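Local atomic coordinates of extracellular ligand-binding receptor (Desulfohalobium retbaense DSM 5692, PDB entry 5ERE), a protein that binds 2-oxo-4-methylpentanoate in a periplasmic-binding-protein module and cytosine in a tandem PAS-type sensor module, and probably acts as an extracellular solute receptor in signalling. Residues 128-133 and 172-177; 141-146 and 157-162; 334-339 and 546-551. One frame throughout, in Å; residues are numbered along the deposited sequence.

Contact 1: residues 128-133 and 172-177; sequences RIAVLA and ATIKAR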
ATOM      1  N   ARG A 128      -1.224  19.192  10.665  1.00 65.09           N
ATOM      2  CA  ARG A 128      -0.891  20.296   9.753  1.00 77.35           C
ATOM      3  C   ARG A 128       0.139  19.864   8.692  1.00 62.46           C
ATOM      4  O   ARG A 128       1.319  19.678   9.007  1.00 60.42           O
ATOM      5  CB  ARG A 128      -0.347  21.516  10.522  1.00 83.32           C
ATOM      6  CG  ARG A 128      -1.201  21.998  11.692  1.00 98.19           C
ATOM      7  CD  ARG A 128      -1.236  23.526  11.761  1.00101.84           C
ATOM      8  NE  ARG A 128      -2.296  24.039  10.904  1.00103.46           N
ATOM      9  CZ  ARG A 128      -2.404  25.294  10.499  1.00107.79           C
ATOM     10  NH1 ARG A 128      -1.509  26.199  10.868  1.00131.84           N
ATOM     11  NH2 ARG A 128      -3.413  25.639   9.715  1.00100.01           N
ATOM     12  N   ILE A 129      -0.300  19.785   7.437  1.00 54.64           N
ATOM     13  CA  ILE A 129       0.539  19.277   6.331  1.00 61.47           C
ATOM     14  C   ILE A 129       0.779  20.283   5.210  1.00 53.45           C
ATOM     15  O   ILE A 129      -0.159  20.679   4.526  1.00 52.45           O
ATOM     16  CB  ILE A 129      -0.100  18.016   5.668  1.00 65.49           C
ATOM     17  CG1 ILE A 129      -0.123  16.832   6.632  1.00 60.21           C
ATOM     18  CG2 ILE A 129       0.662  17.620   4.373  1.00 60.25           C
ATOM     19  CD1 ILE A 129      -1.071  15.677   6.186  1.00 58.50           C
ATOM     20  N   ALA A 130       2.038  20.643   4.970  1.00 51.81           N
ATOM     21  CA  ALA A 130       2.363  21.474   3.805  1.00 63.20           C
ATOM     22  C   ALA A 130       2.995  20.625   2.691  1.00 61.45           C
ATOM     23  O   ALA A 130       3.742  19.676   2.965  1.00 52.35           O
ATOM     24  CB  ALA A 130       3.296  22.616   4.202  1.00 59.70           C
ATOM     25  N   VAL A 131       2.661  20.965   1.445  1.00 58.10           N
ATOM     26  CA  VAL A 131       3.278  20.368   0.270  1.00 60.42           C
ATOM     27  C   VAL A 131       3.966  21.435  -0.577  1.00 63.34           C
ATOM     28  O   VAL A 131       3.363  22.441  -0.928  1.00 60.09           O
ATOM     29  CB  VAL A 131       2.242  19.632  -0.612  1.00 53.11           C
ATOM     30  CG1 VAL A 131       2.945  18.707  -1.693  1.00 54.10           C
ATOM     31  CG2 VAL A 131       1.319  18.833   0.243  1.00 51.08           C
ATOM     32  N   LEU A 132       5.237  21.202  -0.878  1.00 54.41           N
ATOM     33  CA  LEU A 132       5.952  21.913  -1.928  1.00 48.13           C
ATOM     34  C   LEU A 132       6.318  20.927  -3.057  1.00 60.88           C
ATOM     35  O   LEU A 132       7.114  19.995  -2.825  1.00 44.18           O
ATOM     36  CB  LEU A 132       7.207  22.567  -1.356  1.00 55.14           C
ATOM     37  CG  LEU A 132       8.055  23.462  -2.273  1.00 57.36           C
ATOM     38  CD1 LEU A 132       7.223  24.510  -3.016  1.00 50.73           C
ATOM     39  CD2 LEU A 132       9.122  24.147  -1.442  1.00 54.50           C
ATOM     40  N   ALA A 133       5.742  21.123  -4.252  1.00 50.95           N
ATOM     41  CA  ALA A 133       5.890  20.149  -5.347  1.00 52.52           C
ATOM     42  C   ALA A 133       6.397  20.761  -6.650  1.00 58.81           C
ATOM     43  O   ALA A 133       6.030  21.874  -7.033  1.00 53.49           O
ATOM     44  CB  ALA A 133       4.568  19.455  -5.606  1.00 45.03           C
ATOM     45  N   ALA A 172       7.816  31.025   2.375  1.00 67.68           N
ATOM     46  CA  ALA A 172       7.268  32.059   3.275  1.00 72.67           C
ATOM     47  C   ALA A 172       5.803  31.752   3.549  1.00 71.17           C
ATOM     48  O   ALA A 172       5.389  31.657   4.705  1.00 67.97           O
ATOM     49  CB  ALA A 172       7.429  33.463   2.683  1.00 71.61           C
ATOM     50  N   THR A 173       5.037  31.566   2.475  1.00 72.39           N
ATOM     51  CA  THR A 173       3.671  31.067   2.572  1.00 74.08           C
ATOM     52  C   THR A 173       3.591  29.884   3.519  1.00 77.98           C
ATOM     53  O   THR A 173       2.685  29.788   4.338  1.00 79.74           O
ATOM     54  CB  THR A 173       3.144  30.607   1.211  1.00 71.29           C
ATOM     55  OG1 THR A 173       3.364  31.626   0.237  1.00 68.01           O
ATOM     56  CG2 THR A 173       1.660  30.270   1.277  1.00 76.93           C
ATOM     57  N   ILE A 174       4.553  28.981   3.394  1.00 73.37           N
ATOM     58  CA  ILE A 174       4.493  27.718   4.101  1.00 73.27           C
ATOM     59  C   ILE A 174       4.768  27.875   5.592  1.00 66.06           C
ATOM     60  O   ILE A 174       4.078  27.280   6.426  1.00 56.11           O
ATOM     61  CB  ILE A 174       5.498  26.709   3.502  1.00 65.92           C
ATOM     62  CG1 ILE A 174       4.910  26.090   2.230  1.00 64.36           C
ATOM     63  CG2 ILE A 174       5.854  25.616   4.532  1.00 55.56           C
ATOM     64  CD1 ILE A 174       5.948  25.388   1.354  1.00 54.80           C
ATOM     65  N   LYS A 175       5.813  28.621   5.917  1.00 72.16           N
ATOM     66  CA  LYS A 175       6.161  28.850   7.312  1.00 81.64           C
ATOM     67  C   LYS A 175       4.981  29.491   8.025  1.00 79.15           C
ATOM     68  O   LYS A 175       4.673  29.145   9.159  1.00 71.15           O
ATOM     69  CB  LYS A 175       7.399  29.729   7.438  1.00 78.07           C
ATOM     70  CG  LYS A 175       7.658  30.202   8.858  1.00 84.94           C
ATOM     71  CD  LYS A 175       9.043  30.794   8.996  1.00 95.70           C
ATOM     72  CE  LYS A 175       9.085  31.899  10.035  1.00110.70           C
ATOM     73  NZ  LYS A 175      10.418  32.554  10.096  1.00118.56           N
ATOM     74  N   ALA A 176       4.285  30.370   7.313  1.00 87.46           N
ATOM     75  CA  ALA A 176       3.168  31.114   7.886  1.00 94.49           C
ATOM     76  C   ALA A 176       1.947  30.234   8.131  1.00 97.42           C
ATOM     77  O   ALA A 176       0.909  30.734   8.565  1.00 95.08           O
ATOM     78  CB  ALA A 176       2.793  32.281   6.980  1.00 84.74           C
ATOM     79  N   ARG A 177       2.054  28.933   7.858  1.00 74.36           N
ATOM     80  CA  ARG A 177       0.946  28.038   8.181  1.00 66.74           C
ATOM     81  C   ARG A 177       1.347  27.037   9.240  1.00 69.52           C
ATOM     82  O   ARG A 177       0.571  26.125   9.552  1.00 75.17           O
ATOM     83  CB  ARG A 177       0.442  27.319   6.945  1.00 68.42           C
ATOM     84  CG  ARG A 177       0.226  28.209   5.751  1.00 69.92           C
ATOM     85  CD  ARG A 177      -1.205  28.667   5.623  1.00 79.49           C
ATOM     86  NE  ARG A 177      -1.402  29.256   4.296  1.00 98.50           N
ATOM     87  CZ  ARG A 177      -1.522  30.557   4.033  1.00108.68           C
ATOM     88  NH1 ARG A 177      -1.506  31.464   5.008  1.00123.55           N
ATOM     89  NH2 ARG A 177      -1.680  30.953   2.776  1.00 93.75           N
TER
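Ile-174, near the C-terminal end of helix 168-175, points toward strand 129-134 and lays its two branches along it, and apolar packing accounts for the buried part of this contact. Its CG2 methyl meets the CB of Ala-130 at 4.0 Å. The other branch runs along the strand, and CD1 comes to 4.1 Å from the CB of Leu-132, two residues further on. A chi1 of -80° sets CG2 anti to the backbone N, over Ala-130, and turns the longer branch toward Leu-132. Ala-130 has no more than a methyl to offer, and the CA atoms of Ala-130 and Ile-174 stand 6.6 Å apart. Leu-182 on the neighbouring strand 181-185 also touches Ala-130.

The polar approach lies at the solvent-facing end, just past the helix. Arg-128, bent at chi2 and chi3, is modelled with NH1 2.5 Å from the carbonyl O of Arg-177, oblique to the guanidinium; so short a distance at so poor an angle is doubtful, and it is not a hydrogen bond. The guanidinium of Arg-177 leads away, its NE 6.8 Å from NH2 of Arg-128.

In the alpha/beta lobe of this periplasmic-binding-protein fold, the contact seats a helix on one face of the central sheet. Its chemistry is that of plain core packing: no hydrogen bond joins the two segments, and within them the helix meets the strand through one branched side chain set against a buried alanine and the CB of a buried leucine.

Contact 2: residues 141-146 and 157-162; sequences SWIRML and AQEYNP
Ala-157 and Glu-159 of strand 154-160 receive Ile-143 from helix 137-149, which carries the whole contact from its side; all lie within the beta-alpha-beta unit made by strand 129-134, this helix and strand 154-160. The CG2 methyl of Ile-143 rests on the CB of Ala-157 at 4.1 Å, methyl against methyl. CD1 goes further along the strand, to 4.0 Å from CG of Glu-159, and the two side chains cross at about a right angle. Thus a single isoleucine spans two residues on the same face of the strand, passing over Gln-158, whose side chain points to the other face.

The backbones set up this meeting. Helix and strand run antiparallel, their axes at 176° and 9.8 Å apart at closest approach, as expected for the helix of a beta-alpha-beta crossover between adjacent parallel strands. Ile-143 also packs on Ala-133 of strand 129-134, so it sits over two neighbouring strands. On the opposite face of the sheet, Gln-158 meets Thr-173 and Ile-174 of helix 168-175.

Glu-159 has an acidic neighbour in Asp-135, which would probably disfavour full ionisation of both. The CG of Glu-159 packs against the helix, and beyond it the chain is extended (chi2 174°), bringing OE2 to 4.2 Å from CD1 of Ile-143.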
ATOM      1  N   SER A 141      -0.106  15.896  -9.611  1.00 48.47           N
ATOM      2  CA  SER A 141      -0.827  14.676  -9.287  1.00 43.54           C
ATOM      3  C   SER A 141      -0.736  14.347  -7.796  1.00 44.95           C
ATOM      4  O   SER A 141      -1.729  13.969  -7.176  1.00 46.50           O
ATOM      5  CB  SER A 141      -0.298  13.510 -10.139  1.00 47.16           C
ATOM      6  OG  SER A 141      -1.098  12.376  -9.938  1.00 55.08           O
ATOM      7  N   TRP A 142       0.457  14.490  -7.224  1.00 39.75           N
ATOM      8  CA  TRP A 142       0.656  14.299  -5.796  1.00 44.78           C
ATOM      9  C   TRP A 142      -0.129  15.308  -4.962  1.00 51.73           C
ATOM     10  O   TRP A 142      -0.619  14.966  -3.892  1.00 46.19           O
ATOM     11  CB  TRP A 142       2.139  14.413  -5.441  1.00 44.15           C
ATOM     12  CG  TRP A 142       2.860  13.099  -5.475  1.00 45.10           C
ATOM     13  CD1 TRP A 142       3.682  12.631  -6.464  1.00 46.81           C
ATOM     14  CD2 TRP A 142       2.819  12.085  -4.473  1.00 44.79           C
ATOM     15  NE1 TRP A 142       4.165  11.383  -6.128  1.00 36.48           N
ATOM     16  CE2 TRP A 142       3.652  11.028  -4.908  1.00 41.22           C
ATOM     17  CE3 TRP A 142       2.168  11.971  -3.237  1.00 48.48           C
ATOM     18  CZ2 TRP A 142       3.832   9.869  -4.163  1.00 41.61           C
ATOM     19  CZ3 TRP A 142       2.359  10.834  -2.496  1.00 46.36           C
ATOM     20  CH2 TRP A 142       3.178   9.788  -2.964  1.00 40.46           C
ATOM     21  N   ILE A 143      -0.212  16.552  -5.431  1.00 51.19           N
ATOM     22  CA  ILE A 143      -0.972  17.583  -4.711  1.00 58.07           C
ATOM     23  C   ILE A 143      -2.441  17.183  -4.680  1.00 54.19           C
ATOM     24  O   ILE A 143      -3.050  17.139  -3.613  1.00 53.46           O
ATOM     25  CB  ILE A 143      -0.812  19.000  -5.346  1.00 54.06           C
ATOM     26  CG1 ILE A 143       0.465  19.649  -4.829  1.00 52.47           C
ATOM     27  CG2 ILE A 143      -1.983  19.944  -4.969  1.00 56.50           C
ATOM     28  CD1 ILE A 143       0.966  20.802  -5.652  1.00 58.48           C
ATOM     29  N   ARG A 144      -2.985  16.851  -5.845  1.00 56.89           N
ATOM     30  CA  ARG A 144      -4.397  16.541  -5.965  1.00 58.31           C
ATOM     31  C   ARG A 144      -4.741  15.307  -5.141  1.00 66.78           C
ATOM     32  O   ARG A 144      -5.853  15.187  -4.643  1.00 67.30           O
ATOM     33  CB  ARG A 144      -4.780  16.340  -7.434  1.00 50.42           C
HETATM   34  N   MSE A 145      -3.782  14.399  -4.980  1.00 68.28           N
HETATM   35  CA  MSE A 145      -4.010  13.162  -4.227  1.00 62.23           C
HETATM   36  C   MSE A 145      -4.016  13.422  -2.751  1.00 61.83           C
HETATM   37  O   MSE A 145      -4.852  12.903  -2.011  1.00 62.21           O
HETATM   38  CB  MSE A 145      -2.931  12.136  -4.507  1.00 64.41           C
HETATM   39  CG  MSE A 145      -2.957  11.576  -5.881  1.00 73.06           C
HETATM   40 SE   MSE A 145      -4.084   9.998  -6.051  0.80 82.23          SE
HETATM   41  CE  MSE A 145      -3.601   9.658  -7.911  1.00 69.67           C
ATOM     42  N   LEU A 146      -3.033  14.197  -2.327  1.00 50.61           N
ATOM     43  CA  LEU A 146      -2.867  14.482  -0.934  1.00 55.41           C
ATOM     44  C   LEU A 146      -4.046  15.336  -0.449  1.00 64.43           C
ATOM     45  O   LEU A 146      -4.557  15.132   0.651  1.00 62.12           O
ATOM     46  CB  LEU A 146      -1.528  15.164  -0.711  1.00 54.00           C
ATOM     47  CG  LEU A 146      -0.333  14.200  -0.713  1.00 47.38           C
ATOM     48  CD1 LEU A 146       0.974  14.957  -0.795  1.00 48.16           C
ATOM     49  CD2 LEU A 146      -0.378  13.311   0.522  1.00 44.16           C
ATOM     50  N   ALA A 157      -0.322  24.257  -0.416  1.00 75.46           N
ATOM     51  CA  ALA A 157       0.052  23.470  -1.588  1.00 73.22           C
ATOM     52  C   ALA A 157       0.781  24.369  -2.586  1.00 71.08           C
ATOM     53  O   ALA A 157       0.149  25.041  -3.400  1.00 69.54           O
ATOM     54  CB  ALA A 157      -1.179  22.845  -2.230  1.00 74.64           C
ATOM     55  N   GLN A 158       2.110  24.373  -2.497  1.00 59.85           N
ATOM     56  CA  GLN A 158       2.956  25.273  -3.273  1.00 60.25           C
ATOM     57  C   GLN A 158       3.723  24.507  -4.355  1.00 59.02           C
ATOM     58  O   GLN A 158       4.137  23.374  -4.136  1.00 51.04           O
ATOM     59  CB  GLN A 158       3.942  25.997  -2.353  1.00 68.56           C
ATOM     60  CG  GLN A 158       3.298  26.967  -1.352  1.00 68.66           C
ATOM     61  CD  GLN A 158       2.602  28.138  -2.048  1.00 72.58           C
ATOM     62  OE1 GLN A 158       3.260  29.046  -2.557  1.00 60.53           O
ATOM     63  NE2 GLN A 158       1.270  28.100  -2.097  1.00 76.67           N
ATOM     64  N   GLU A 159       3.906  25.134  -5.513  1.00 59.49           N
ATOM     65  CA  GLU A 159       4.670  24.553  -6.608  1.00 55.86           C
ATOM     66  C   GLU A 159       5.993  25.290  -6.816  1.00 64.77           C
ATOM     67  O   GLU A 159       6.167  26.412  -6.334  1.00 60.39           O
ATOM     68  CB  GLU A 159       3.842  24.579  -7.889  1.00 58.91           C
ATOM     69  CG  GLU A 159       2.582  23.709  -7.814  1.00 73.18           C
ATOM     70  CD  GLU A 159       1.676  23.845  -9.032  1.00 83.01           C
ATOM     71  OE1 GLU A 159       1.859  24.808  -9.819  1.00 85.26           O
ATOM     72  OE2 GLU A 159       0.769  22.995  -9.183  1.00 76.40           O
ATOM     73  N   TYR A 160       6.931  24.657  -7.522  1.00 54.74           N
ATOM     74  CA  TYR A 160       8.173  25.318  -7.919  1.00 47.12           C
ATOM     75  C   TYR A 160       8.748  24.740  -9.206  1.00 54.55           C
ATOM     76  O   TYR A 160       8.666  23.524  -9.465  1.00 48.98           O
ATOM     77  CB  TYR A 160       9.234  25.218  -6.817  1.00 51.39           C
ATOM     78  CG  TYR A 160       9.725  23.799  -6.600  1.00 53.18           C
ATOM     79  CD1 TYR A 160       9.001  22.913  -5.816  1.00 55.20           C
ATOM     80  CD2 TYR A 160      10.902  23.351  -7.193  1.00 52.83           C
ATOM     81  CE1 TYR A 160       9.433  21.626  -5.615  1.00 57.71           C
ATOM     82  CE2 TYR A 160      11.347  22.044  -7.011  1.00 52.46           C
ATOM     83  CZ  TYR A 160      10.601  21.183  -6.230  1.00 53.73           C
ATOM     84  OH  TYR A 160      11.019  19.894  -6.027  1.00 46.76           O
ATOM     85  N   ASN A 161       9.366  25.617  -9.991  1.00 51.19           N
ATOM     86  CA  ASN A 161      10.155  25.220 -11.136  1.00 55.33           C
ATOM     87  C   ASN A 161      11.488  24.615 -10.688  1.00 57.14           C
ATOM     88  O   ASN A 161      12.300  25.315 -10.076  1.00 54.46           O
ATOM     89  CB  ASN A 161      10.393  26.419 -12.039  1.00 53.54           C
ATOM     90  CG  ASN A 161      11.051  26.026 -13.342  1.00 60.04           C
ATOM     91  OD1 ASN A 161      12.263  25.849 -13.412  1.00 58.37           O
ATOM     92  ND2 ASN A 161      10.246  25.857 -14.377  1.00 65.53           N
ATOM     93  N   PRO A 162      11.724  23.312 -10.974  1.00 48.58           N
ATOM     94  CA  PRO A 162      12.964  22.704 -10.463  1.00 44.92           C
ATOM     95  C   PRO A 162      14.237  23.221 -11.146  1.00 38.39           C
ATOM     96  O   PRO A 162      15.328  23.102 -10.585  1.00 42.93           O
ATOM     97  CB  PRO A 162      12.755  21.200 -10.718  1.00 49.19           C
ATOM     98  CG  PRO A 162      11.807  21.120 -11.846  1.00 51.35           C
ATOM     99  CD  PRO A 162      10.861  22.315 -11.633  1.00 51.56           C
TER

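Contact 3: residues 334-339 and 546-551; sequences QELNAI and TSIGLH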
ATOM      1  N   GLN A 334      -5.567  -1.216  16.132  1.00 40.06           N
ATOM      2  CA  GLN A 334      -6.501  -0.144  16.463  1.00 42.40           C
ATOM      3  C   GLN A 334      -7.756  -0.193  15.610  1.00 44.12           C
ATOM      4  O   GLN A 334      -8.858   0.055  16.109  1.00 41.93           O
ATOM      5  CB  GLN A 334      -5.831   1.218  16.295  1.00 47.18           C
ATOM      6  CG  GLN A 334      -4.825   1.488  17.375  1.00 58.98           C
ATOM      7  CD  GLN A 334      -4.049   2.761  17.146  1.00 65.59           C
ATOM      8  OE1 GLN A 334      -4.214   3.445  16.132  1.00 67.15           O
ATOM      9  NE2 GLN A 334      -3.191   3.083  18.086  1.00 69.44           N
ATOM     10  N   GLU A 335      -7.618  -0.481  14.317  1.00 38.70           N
ATOM     11  CA  GLU A 335      -8.815  -0.542  13.508  1.00 38.84           C
ATOM     12  C   GLU A 335      -9.683  -1.689  13.997  1.00 39.17           C
ATOM     13  O   GLU A 335     -10.896  -1.531  14.127  1.00 41.96           O
ATOM     14  CB  GLU A 335      -8.497  -0.699  12.030  1.00 37.48           C
ATOM     15  CG  GLU A 335      -9.754  -0.790  11.186  1.00 45.78           C
ATOM     16  CD  GLU A 335      -9.500  -0.580   9.709  1.00 58.35           C
ATOM     17  OE1 GLU A 335      -8.318  -0.537   9.329  1.00 63.59           O
ATOM     18  OE2 GLU A 335     -10.480  -0.466   8.929  1.00 67.27           O
ATOM     19  N   LEU A 336      -9.055  -2.831  14.289  1.00 35.34           N
ATOM     20  CA  LEU A 336      -9.787  -3.995  14.788  1.00 34.71           C
ATOM     21  C   LEU A 336     -10.464  -3.718  16.139  1.00 40.24           C
ATOM     22  O   LEU A 336     -11.611  -4.098  16.333  1.00 37.26           O
ATOM     23  CB  LEU A 336      -8.860  -5.216  14.906  1.00 45.43           C
ATOM     24  CG  LEU A 336      -8.444  -5.832  13.559  1.00 37.99           C
ATOM     25  CD1 LEU A 336      -7.241  -6.779  13.676  1.00 40.70           C
ATOM     26  CD2 LEU A 336      -9.637  -6.534  12.822  1.00 38.78           C
ATOM     27  N   ASN A 337      -9.767  -3.084  17.086  1.00 42.88           N
ATOM     28  CA  ASN A 337     -10.396  -2.774  18.375  1.00 39.27           C
ATOM     29  C   ASN A 337     -11.579  -1.844  18.231  1.00 37.01           C
ATOM     30  O   ASN A 337     -12.575  -2.017  18.912  1.00 46.81           O
ATOM     31  CB  ASN A 337      -9.385  -2.171  19.357  1.00 40.99           C
ATOM     32  CG  ASN A 337      -8.393  -3.230  19.882  1.00 51.02           C
ATOM     33  OD1 ASN A 337      -8.741  -4.412  20.039  1.00 49.72           O
ATOM     34  ND2 ASN A 337      -7.157  -2.816  20.115  1.00 57.82           N
ATOM     35  N   ALA A 338     -11.477  -0.867  17.340  1.00 40.57           N
ATOM     36  CA  ALA A 338     -12.572   0.067  17.136  1.00 42.41           C
ATOM     37  C   ALA A 338     -13.762  -0.599  16.416  1.00 42.82           C
ATOM     38  O   ALA A 338     -14.935  -0.297  16.669  1.00 37.18           O
ATOM     39  CB  ALA A 338     -12.088   1.254  16.358  1.00 44.61           C
ATOM     40  N   ILE A 339     -13.480  -1.516  15.509  1.00 34.58           N
ATOM     41  CA  ILE A 339     -14.584  -2.268  14.927  1.00 30.61           C
ATOM     42  C   ILE A 339     -15.299  -3.091  15.992  1.00 32.39           C
ATOM     43  O   ILE A 339     -16.526  -3.035  16.105  1.00 36.45           O
ATOM     44  CB  ILE A 339     -14.088  -3.173  13.776  1.00 34.12           C
ATOM     45  CG1 ILE A 339     -13.687  -2.265  12.624  1.00 33.35           C
ATOM     46  CG2 ILE A 339     -15.165  -4.124  13.355  1.00 32.97           C
ATOM     47  CD1 ILE A 339     -12.914  -2.989  11.507  1.00 35.24           C
ATOM     48  N   THR A 546       0.727  -8.386  19.061  1.00 42.58           N
ATOM     49  CA  THR A 546      -0.120  -7.788  20.069  1.00 44.55           C
ATOM     50  C   THR A 546      -1.417  -8.602  20.129  1.00 38.24           C
ATOM     51  O   THR A 546      -1.521  -9.670  19.518  1.00 41.11           O
ATOM     52  CB  THR A 546      -0.383  -6.265  19.770  1.00 44.73           C
ATOM     53  OG1 THR A 546      -1.079  -5.682  20.872  1.00 41.42           O
ATOM     54  CG2 THR A 546      -1.197  -6.044  18.491  1.00 40.52           C
ATOM     55  N   SER A 547      -2.388  -8.123  20.890  1.00 36.17           N
ATOM     56  CA  SER A 547      -3.633  -8.827  21.063  1.00 37.61           C
ATOM     57  C   SER A 547      -4.801  -7.881  20.861  1.00 39.95           C
ATOM     58  O   SER A 547      -4.717  -6.691  21.148  1.00 36.83           O
ATOM     59  CB  SER A 547      -3.713  -9.489  22.434  1.00 38.66           C
ATOM     60  OG  SER A 547      -2.752 -10.518  22.562  1.00 45.00           O
ATOM     61  N   ILE A 548      -5.867  -8.449  20.323  1.00 38.46           N
ATOM     62  CA  ILE A 548      -7.155  -7.795  20.176  1.00 44.14           C
ATOM     63  C   ILE A 548      -8.270  -8.704  20.680  1.00 44.86           C
ATOM     64  O   ILE A 548      -8.193  -9.930  20.562  1.00 36.46           O
ATOM     65  CB  ILE A 548      -7.439  -7.453  18.714  1.00 53.82           C
ATOM     66  CG1 ILE A 548      -7.143  -8.690  17.834  1.00 47.25           C
ATOM     67  CG2 ILE A 548      -6.588  -6.269  18.287  1.00 53.13           C
ATOM     68  CD1 ILE A 548      -7.903  -8.702  16.664  1.00 57.91           C
ATOM     69  N   GLY A 549      -9.323  -8.111  21.224  1.00 41.25           N
ATOM     70  CA  GLY A 549     -10.462  -8.903  21.652  1.00 42.08           C
ATOM     71  C   GLY A 549     -11.455  -8.182  22.537  1.00 41.90           C
ATOM     72  O   GLY A 549     -11.347  -6.975  22.746  1.00 38.03           O
ATOM     73  N   LEU A 550     -12.417  -8.937  23.051  1.00 41.21           N
ATOM     74  CA  LEU A 550     -13.421  -8.433  23.973  1.00 42.67           C
ATOM     75  C   LEU A 550     -13.821  -9.493  24.990  1.00 41.19           C
ATOM     76  O   LEU A 550     -13.787 -10.693  24.695  1.00 39.51           O
ATOM     77  CB  LEU A 550     -14.696  -7.978  23.228  1.00 42.80           C
ATOM     78  CG  LEU A 550     -14.705  -6.825  22.228  1.00 48.04           C
ATOM     79  CD1 LEU A 550     -16.045  -6.781  21.471  1.00 47.28           C
ATOM     80  CD2 LEU A 550     -14.463  -5.491  22.958  1.00 41.52           C
ATOM     81  N   HIS A 551     -14.204  -9.033  26.181  1.00 33.43           N
ATOM     82  CA  HIS A 551     -14.902  -9.863  27.161  1.00 31.63           C
ATOM     83  C   HIS A 551     -14.111 -11.126  27.517  1.00 35.55           C
ATOM     84  O   HIS A 551     -14.712 -12.177  27.785  1.00 35.67           O
ATOM     85  CB  HIS A 551     -16.285 -10.266  26.644  1.00 34.11           C
ATOM     86  CG  HIS A 551     -17.139  -9.112  26.225  1.00 37.47           C
ATOM     87  ND1 HIS A 551     -17.431  -8.060  27.073  1.00 41.46           N
ATOM     88  CD2 HIS A 551     -17.773  -8.844  25.058  1.00 43.07           C
ATOM     89  CE1 HIS A 551     -18.206  -7.194  26.442  1.00 40.88           C
ATOM     90  NE2 HIS A 551     -18.431  -7.645  25.219  1.00 40.56           N
TER
HETATM   91  O   HOH W   1     -11.552  -4.660  21.257  1.00 47.43           O
HETATM   92  O   HOH W   2      -8.368  -5.463  22.666  1.00 58.46           O
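Leu-336 and Asn-337 meet Ile-548 where the long helix 324-357 lies along the five-stranded antiparallel sheet of a probably PAS-like sensor module, helix and strand 541-550 running nearly parallel at 8°. At the start of the segment, Thr-546 packs on Leu-329 and Ala-333, further back along the same helix.

Ile-548 faces the helix and makes the apolar contact. A chi1 of 48° wedges its CG1 between the backbone N and the carbonyl carbon, and CD1 at the end of that branch meets CD1 of Leu-336 at 3.6 Å. Its CG2 methyl lies 3.3 Å from OD1 of Asn-337.

Gly-549 follows, at backbone angles that would jam a CB against the preceding carbonyl O. Two waters bridge it to the helix in place of any direct hydrogen bond. One donates to Asn-337 OD1 (3.1 Å) and to Gly-549 O (2.8 Å); the other donates to the same OD1 (2.9 Å) and accepts from Gly-549 N (3.2 Å). With a leucine in place of Asn-337, both waters would probably lose their acceptor on the helix, breaking the bridge to Gly-549.

Leu-550 then packs on Phe-340, and His-551 ends the run with NE2 hydrogen-bonded to OD1 of Asp-344.

Following the chain from the N terminus, strand 129-134 opens contact 1 and helix 137-149 comes next, folding back on strand 154-160 to close contact 2. Helix 168-175 then returns to the first strand and closes contact 1, so the loop of contact 2 is nested inside that of contact 1. The two share one sheet of the binding-protein module, where Val-131 O and Gln-158 N, at 2.8 Å, make a probable hydrogen bond between adjacent strands. Contact 3 follows in series, its centre about 36 Å from that of contact 1 and about 37 Å from that of contact 2. It closes a loop of some 200 residues, tying helix 324-357 to the sensor sheet.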